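Local coordinates for decaprenyl diphosphate synthase (PDB 3MZV), which probably catalyses the magnesium-dependent, stepwise addition of isopentenyl diphosphate to farnesyl diphosphate, giving a long all-trans polyprenyl diphosphate for quinone side chains, at residues B[230-235]-B[276-281]; B[247-252]-B[262-267]. All blocks are in the same frame, centred on the assembly; numbering follows the deposited sequence.

Overall arrangement
Both contacts belong to the small helical region that follows helix 199-224 of the polyprenyl synthase fold, and their centres lie about 14 Å apart. Contact 2 is nested along the chain within the loop closed by contact 1, and helices 258-270 and 277-287 join them. Between these helices Asp277 OD2 forms a salt bridge to Arg266 NH2 at 2.7 Å, and Ala281 CB packs at 3.7 Å from Trp264 CH2. Contact 1 lies nearer in sequence to the second aspartate-rich motif, DDLLD, at the end of helix 199-224, which in this family binds magnesium and diphosphate; contact 2 forms a buried part of the helical region beyond it.

Contact 1: residues B[230-235]-B[276-281]; sequences AEIGKN and GDLEHA
In the isoprenoid synthase fold, the loop that follows helix 199-224 and its second aspartate-rich motif meets the first turn of helix 277-287 here, through Ile232 on one side and Leu278 and Glu279 on the other. Segment 230-235 is an irregular loop, extended only through Glu231 to Gly233, whereas 277-281 is helical, with Gly276 at the N-cap. The two backbones stay well separated: the nearest CA atoms, those of Ile232 and Glu279, are 7.6 Å apart, and no hydrogen bond bridges them. Only about 107 Å² of surface is buried, and the joint is made by one isoleucine reaching across. Its CG1 branch is roughly anti to the backbone N (chi1 -151°), leaving CG2 in the cramped place between N and the carbonyl carbon, and the near-straight second torsion (chi2 -165°) carries CD1 on toward the helix. Along this branch CG1 of Ile232 lies 4.3 Å from Leu278 CD2, a loose apolar touch with a buried leucine whose side chain also packs on Phe240 of helix 238-241. Glu279 arrives differently: its CB does not point straight at the loop, but a bend at chi2 (86°) swings the carboxylate round toward the isoleucine. The two side chains cross obliquely, at the exposed border of the contact. A methyl group therefore faces a carboxylate, a van der Waals contact that offers the acid no hydrogen-bond donor: Ile232 CD1 sits 3.4 Å from Glu279 OE2 and 4.0 Å from Glu279 CD.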
loop_
_atom_site.group_PDB
_atom_site.type_symbol
_atom_site.label_atom_id
_atom_site.label_comp_id
_atom_site.label_asym_id
_atom_site.label_seq_id
_atom_site.Cartn_x
_atom_site.Cartn_y
_atom_site.Cartn_z
ATOM N N ALA B 230 -28.300 -24.328 -5.706
ATOM C CA ALA B 230 -27.130 -25.134 -5.342
ATOM C C ALA B 230 -26.627 -25.920 -6.556
ATOM O O ALA B 230 -26.451 -27.134 -6.472
ATOM C CB ALA B 230 -27.472 -26.092 -4.166
ATOM N N GLU B 231 -26.411 -25.234 -7.679
ATOM C CA GLU B 231 -25.980 -25.920 -8.898
ATOM C C GLU B 231 -24.488 -25.702 -9.176
ATOM O O GLU B 231 -23.986 -24.584 -9.142
ATOM C CB GLU B 231 -26.873 -25.600 -10.127
ATOM C CG GLU B 231 -27.294 -24.130 -10.351
ATOM C CD GLU B 231 -28.557 -24.005 -11.228
ATOM O OE1 GLU B 231 -29.285 -22.999 -11.078
ATOM O OE2 GLU B 231 -28.836 -24.908 -12.061
ATOM N N ILE B 232 -23.775 -26.797 -9.410
ATOM C CA ILE B 232 -22.340 -26.717 -9.676
ATOM C C ILE B 232 -22.112 -26.212 -11.120
ATOM O O ILE B 232 -22.829 -26.610 -12.041
ATOM C CB ILE B 232 -21.612 -28.073 -9.372
ATOM C CG1 ILE B 232 -20.163 -27.814 -8.947
ATOM C CG2 ILE B 232 -21.684 -29.043 -10.567
ATOM C CD1 ILE B 232 -19.270 -29.066 -8.989
ATOM N N GLY B 233 -21.143 -25.303 -11.282
ATOM C CA GLY B 233 -20.749 -24.772 -12.598
ATOM C C GLY B 233 -19.321 -24.235 -12.617
ATOM O O GLY B 233 -18.509 -24.537 -11.726
ATOM N N LYS B 234 -19.014 -23.444 -13.644
ATOM C CA LYS B 234 -17.698 -22.804 -13.789
ATOM C C LYS B 234 -17.217 -22.025 -12.542
ATOM O O LYS B 234 -16.136 -22.306 -11.997
ATOM C CB LYS B 234 -17.675 -21.873 -15.027
ATOM C CG LYS B 234 -18.904 -20.941 -15.194
ATOM C CD LYS B 234 -18.788 -20.018 -16.422
ATOM C CE LYS B 234 -19.097 -20.758 -17.729
ATOM N NZ LYS B 234 -20.509 -20.557 -18.180
ATOM N N ASN B 235 -18.010 -21.062 -12.078
ATOM C CA ASN B 235 -17.508 -20.116 -11.092
ATOM C C ASN B 235 -17.763 -20.560 -9.648
ATOM O O ASN B 235 -17.852 -19.699 -8.778
ATOM C CB ASN B 235 -18.106 -18.685 -11.292
ATOM C CG ASN B 235 -18.215 -18.253 -12.771
ATOM O OD1 ASN B 235 -17.336 -17.570 -13.287
ATOM N ND2 ASN B 235 -19.324 -18.614 -13.430
ATOM N N GLY B 276 -16.242 -34.785 -4.311
ATOM C CA GLY B 276 -17.637 -34.838 -3.916
ATOM C C GLY B 276 -17.983 -33.938 -2.724
ATOM O O GLY B 276 -19.151 -33.651 -2.496
ATOM N N ASP B 277 -16.984 -33.487 -1.975
ATOM C CA ASP B 277 -17.219 -32.724 -0.749
ATOM C C ASP B 277 -17.900 -31.360 -0.973
ATOM O O ASP B 277 -18.777 -30.963 -0.193
ATOM C CB ASP B 277 -15.937 -32.577 0.060
ATOM C CG ASP B 277 -15.627 -33.802 0.880
ATOM O OD1 ASP B 277 -16.532 -34.641 1.118
ATOM O OD2 ASP B 277 -14.489 -33.887 1.368
ATOM N N LEU B 278 -17.547 -30.638 -2.032
ATOM C CA LEU B 278 -18.330 -29.446 -2.366
ATOM C C LEU B 278 -19.828 -29.744 -2.542
ATOM O O LEU B 278 -20.685 -29.008 -2.026
ATOM C CB LEU B 278 -17.783 -28.723 -3.615
ATOM C CG LEU B 278 -18.588 -27.536 -4.149
ATOM C CD1 LEU B 278 -18.742 -26.416 -3.109
ATOM C CD2 LEU B 278 -17.908 -26.970 -5.423
ATOM N N GLU B 279 -20.135 -30.794 -3.272
ATOM C CA GLU B 279 -21.535 -31.163 -3.509
ATOM C C GLU B 279 -22.207 -31.597 -2.216
ATOM O O GLU B 279 -23.361 -31.259 -1.989
ATOM C CB GLU B 279 -21.671 -32.211 -4.588
ATOM C CG GLU B 279 -21.113 -31.698 -5.960
ATOM C CD GLU B 279 -19.590 -31.906 -6.174
ATOM O OE1 GLU B 279 -18.771 -31.936 -5.222
ATOM O OE2 GLU B 279 -19.201 -32.032 -7.363
ATOM N N HIS B 280 -21.462 -32.294 -1.357
ATOM C CA HIS B 280 -21.990 -32.654 -0.038
ATOM C C HIS B 280 -22.285 -31.403 0.746
ATOM O O HIS B 280 -23.296 -31.340 1.425
ATOM C CB HIS B 280 -21.020 -33.530 0.750
ATOM C CG HIS B 280 -20.860 -34.910 0.194
ATOM N ND1 HIS B 280 -21.931 -35.743 -0.045
ATOM C CD2 HIS B 280 -19.752 -35.622 -0.126
ATOM C CE1 HIS B 280 -21.498 -36.894 -0.523
ATOM N NE2 HIS B 280 -20.179 -36.854 -0.578
ATOM N N ALA B 281 -21.416 -30.399 0.671
ATOM C CA ALA B 281 -21.622 -29.170 1.438
ATOM C C ALA B 281 -22.885 -28.468 0.935
ATOM O O ALA B 281 -23.715 -27.994 1.723
ATOM C CB ALA B 281 -20.396 -28.242 1.327
#

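Contact 2: residues B[247-252]-B[262-267]; sequences MPVIKA and AFWKRV
Helices 247-254 and 258-270, successive in the chain and joined by a short connection, come within 8.7 Å of each other at the closest CA pair of segments 247-252 and 262-267, Val249 and Trp264. The gap is filled chiefly by the indole of Trp264, so that one aromatic side chain spans the space between two consecutive helices. With CG beside the backbone N and away from the carbonyl carbon (chi1 -66°), the tryptophan sends its six-membered ring toward helix 247-254, where two small side chains one turn apart receive it. Val249 CG1 comes obliquely to the ring, 4.0 Å from Trp264 CZ3, and nearly as close to the neighbouring CE3. Ala252 meets a different part of the same ring, its CB 3.7 Å from Trp264 CZ2. On the helix's own side, Phe263 CD2 lies 3.8 Å above the plane of the Trp264 ring, over its centre, while Leu284 of helix 277-287 also touches the indole. Val249 packs further on Tyr225 and Met285, so the hydrophobic cluster extends beyond the pair.

The polar part of the contact runs through a single water. Trp264 NE1 donates to it at 2.8 Å, the water lying in the plane of the indole at its edge, and the water in turn donates to Ala252 O at 3.0 Å. All three residues that touch here are buried, and no direct hydrogen bond joins the helices. The water therefore gives the buried indole N-H its acceptor and links it to the carbonyl of Ala252, probably helping to set the ring's rotation while dispersion contacts with Val249 and Ala252 supply the apolar hold between the helices.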
loop_
_atom_site.group_PDB
_atom_site.type_symbol
_atom_site.label_atom_id
_atom_site.label_comp_id
_atom_site.label_asym_id
_atom_site.label_seq_id
_atom_site.Cartn_x
_atom_site.Cartn_y
_atom_site.Cartn_z
ATOM N N MET B 247 -21.490 -16.573 4.668
ATOM C CA MET B 247 -22.849 -16.760 5.165
ATOM C C MET B 247 -23.447 -18.176 4.954
ATOM O O MET B 247 -23.982 -18.734 5.905
ATOM C CB MET B 247 -23.797 -15.670 4.634
ATOM C CG MET B 247 -25.076 -15.579 5.333
ATOM S SD MET B 247 -26.157 -14.133 4.824
ATOM C CE MET B 247 -25.667 -12.978 6.156
ATOM N N PRO B 248 -23.385 -18.741 3.730
ATOM C CA PRO B 248 -24.094 -20.021 3.516
ATOM C C PRO B 248 -23.451 -21.144 4.342
ATOM O O PRO B 248 -24.112 -22.081 4.761
ATOM C CB PRO B 248 -23.903 -20.298 2.031
ATOM C CG PRO B 248 -23.222 -19.110 1.488
ATOM C CD PRO B 248 -22.865 -18.179 2.474
ATOM N N VAL B 249 -22.144 -21.041 4.584
ATOM C CA VAL B 249 -21.475 -22.001 5.465
ATOM C C VAL B 249 -21.799 -21.743 6.895
ATOM O O VAL B 249 -22.156 -22.658 7.609
ATOM C CB VAL B 249 -19.950 -22.001 5.291
ATOM C CG1 VAL B 249 -19.264 -23.031 6.249
ATOM C CG2 VAL B 249 -19.581 -22.254 3.832
ATOM N N ILE B 250 -21.632 -20.492 7.353
ATOM C CA ILE B 250 -21.904 -20.153 8.767
ATOM C C ILE B 250 -23.321 -20.613 9.194
ATOM O O ILE B 250 -23.519 -21.181 10.263
ATOM C CB ILE B 250 -21.783 -18.630 8.970
ATOM C CG1 ILE B 250 -20.339 -18.196 8.787
ATOM C CG2 ILE B 250 -22.342 -18.213 10.329
ATOM C CD1 ILE B 250 -20.214 -16.637 8.534
ATOM N N LYS B 251 -24.300 -20.311 8.356
ATOM C CA LYS B 251 -25.692 -20.677 8.663
ATOM C C LYS B 251 -25.869 -22.200 8.730
ATOM O O LYS B 251 -26.597 -22.684 9.560
ATOM C CB LYS B 251 -26.646 -20.097 7.634
ATOM C CG LYS B 251 -26.887 -18.606 7.784
ATOM C CD LYS B 251 -27.918 -18.115 6.780
ATOM C CE LYS B 251 -28.197 -16.599 6.883
ATOM N NZ LYS B 251 -28.846 -16.248 8.172
ATOM N N ALA B 252 -25.187 -22.959 7.881
ATOM C CA ALA B 252 -25.339 -24.427 7.894
ATOM C C ALA B 252 -24.620 -24.988 9.145
ATOM O O ALA B 252 -25.126 -25.892 9.809
ATOM C CB ALA B 252 -24.804 -25.026 6.576
ATOM N N ALA B 262 -19.053 -32.733 12.366
ATOM C CA ALA B 262 -17.860 -33.481 12.005
ATOM C C ALA B 262 -17.497 -33.322 10.518
ATOM O O ALA B 262 -16.324 -33.205 10.174
ATOM C CB ALA B 262 -17.974 -34.985 12.416
ATOM N N PHE B 263 -18.490 -33.322 9.642
ATOM C CA PHE B 263 -18.247 -33.024 8.226
ATOM C C PHE B 263 -17.651 -31.629 8.049
ATOM O O PHE B 263 -16.628 -31.470 7.394
ATOM C CB PHE B 263 -19.534 -33.070 7.425
ATOM C CG PHE B 263 -19.415 -32.483 6.050
ATOM C CD1 PHE B 263 -18.761 -33.186 5.043
ATOM C CD2 PHE B 263 -19.857 -31.213 5.790
ATOM C CE1 PHE B 263 -18.626 -32.640 3.787
ATOM C CE2 PHE B 263 -19.748 -30.662 4.512
ATOM C CZ PHE B 263 -19.123 -31.386 3.508
ATOM N N TRP B 264 -18.290 -30.635 8.632
ATOM C CA TRP B 264 -17.773 -29.258 8.536
ATOM C C TRP B 264 -16.373 -29.134 9.145
ATOM O O TRP B 264 -15.505 -28.439 8.596
ATOM C CB TRP B 264 -18.719 -28.228 9.170
ATOM C CG TRP B 264 -19.999 -28.119 8.429
ATOM C CD1 TRP B 264 -21.207 -28.444 8.896
ATOM C CD2 TRP B 264 -20.198 -27.643 7.082
ATOM N NE1 TRP B 264 -22.166 -28.252 7.939
ATOM C CE2 TRP B 264 -21.580 -27.728 6.818
ATOM C CE3 TRP B 264 -19.345 -27.133 6.081
ATOM C CZ2 TRP B 264 -22.134 -27.351 5.609
ATOM C CZ3 TRP B 264 -19.882 -26.744 4.889
ATOM C CH2 TRP B 264 -21.273 -26.878 4.632
ATOM N N LYS B 265 -16.136 -29.818 10.252
ATOM C CA LYS B 265 -14.832 -29.827 10.885
ATOM C C LYS B 265 -13.748 -30.381 9.934
ATOM O O LYS B 265 -12.644 -29.781 9.778
ATOM C CB LYS B 265 -14.895 -30.667 12.149
ATOM C CG LYS B 265 -14.011 -30.237 13.273
ATOM C CD LYS B 265 -14.336 -31.016 14.605
ATOM C CE LYS B 265 -15.764 -30.666 15.177
ATOM N NZ LYS B 265 -15.725 -29.680 16.342
ATOM N N ARG B 266 -14.081 -31.504 9.299
ATOM C CA ARG B 266 -13.222 -32.163 8.338
ATOM C C ARG B 266 -12.849 -31.246 7.193
ATOM O O ARG B 266 -11.664 -31.006 6.966
ATOM C CB ARG B 266 -13.869 -33.461 7.783
ATOM C CG ARG B 266 -13.038 -34.176 6.753
ATOM C CD ARG B 266 -13.529 -35.569 6.479
ATOM N NE ARG B 266 -14.788 -35.572 5.727
ATOM C CZ ARG B 266 -14.890 -35.353 4.420
ATOM N NH1 ARG B 266 -16.077 -35.427 3.838
ATOM N NH2 ARG B 266 -13.800 -35.078 3.681
ATOM N N VAL B 267 -13.836 -30.709 6.504
ATOM C CA VAL B 267 -13.606 -30.010 5.267
ATOM C C VAL B 267 -13.201 -28.536 5.457
ATOM O O VAL B 267 -12.513 -27.990 4.598
ATOM C CB VAL B 267 -14.820 -30.100 4.239
ATOM C CG1 VAL B 267 -15.179 -31.541 3.852
ATOM C CG2 VAL B 267 -16.029 -29.379 4.743
HETATM O O HOH W 1 -24.945 -28.546 8.355
#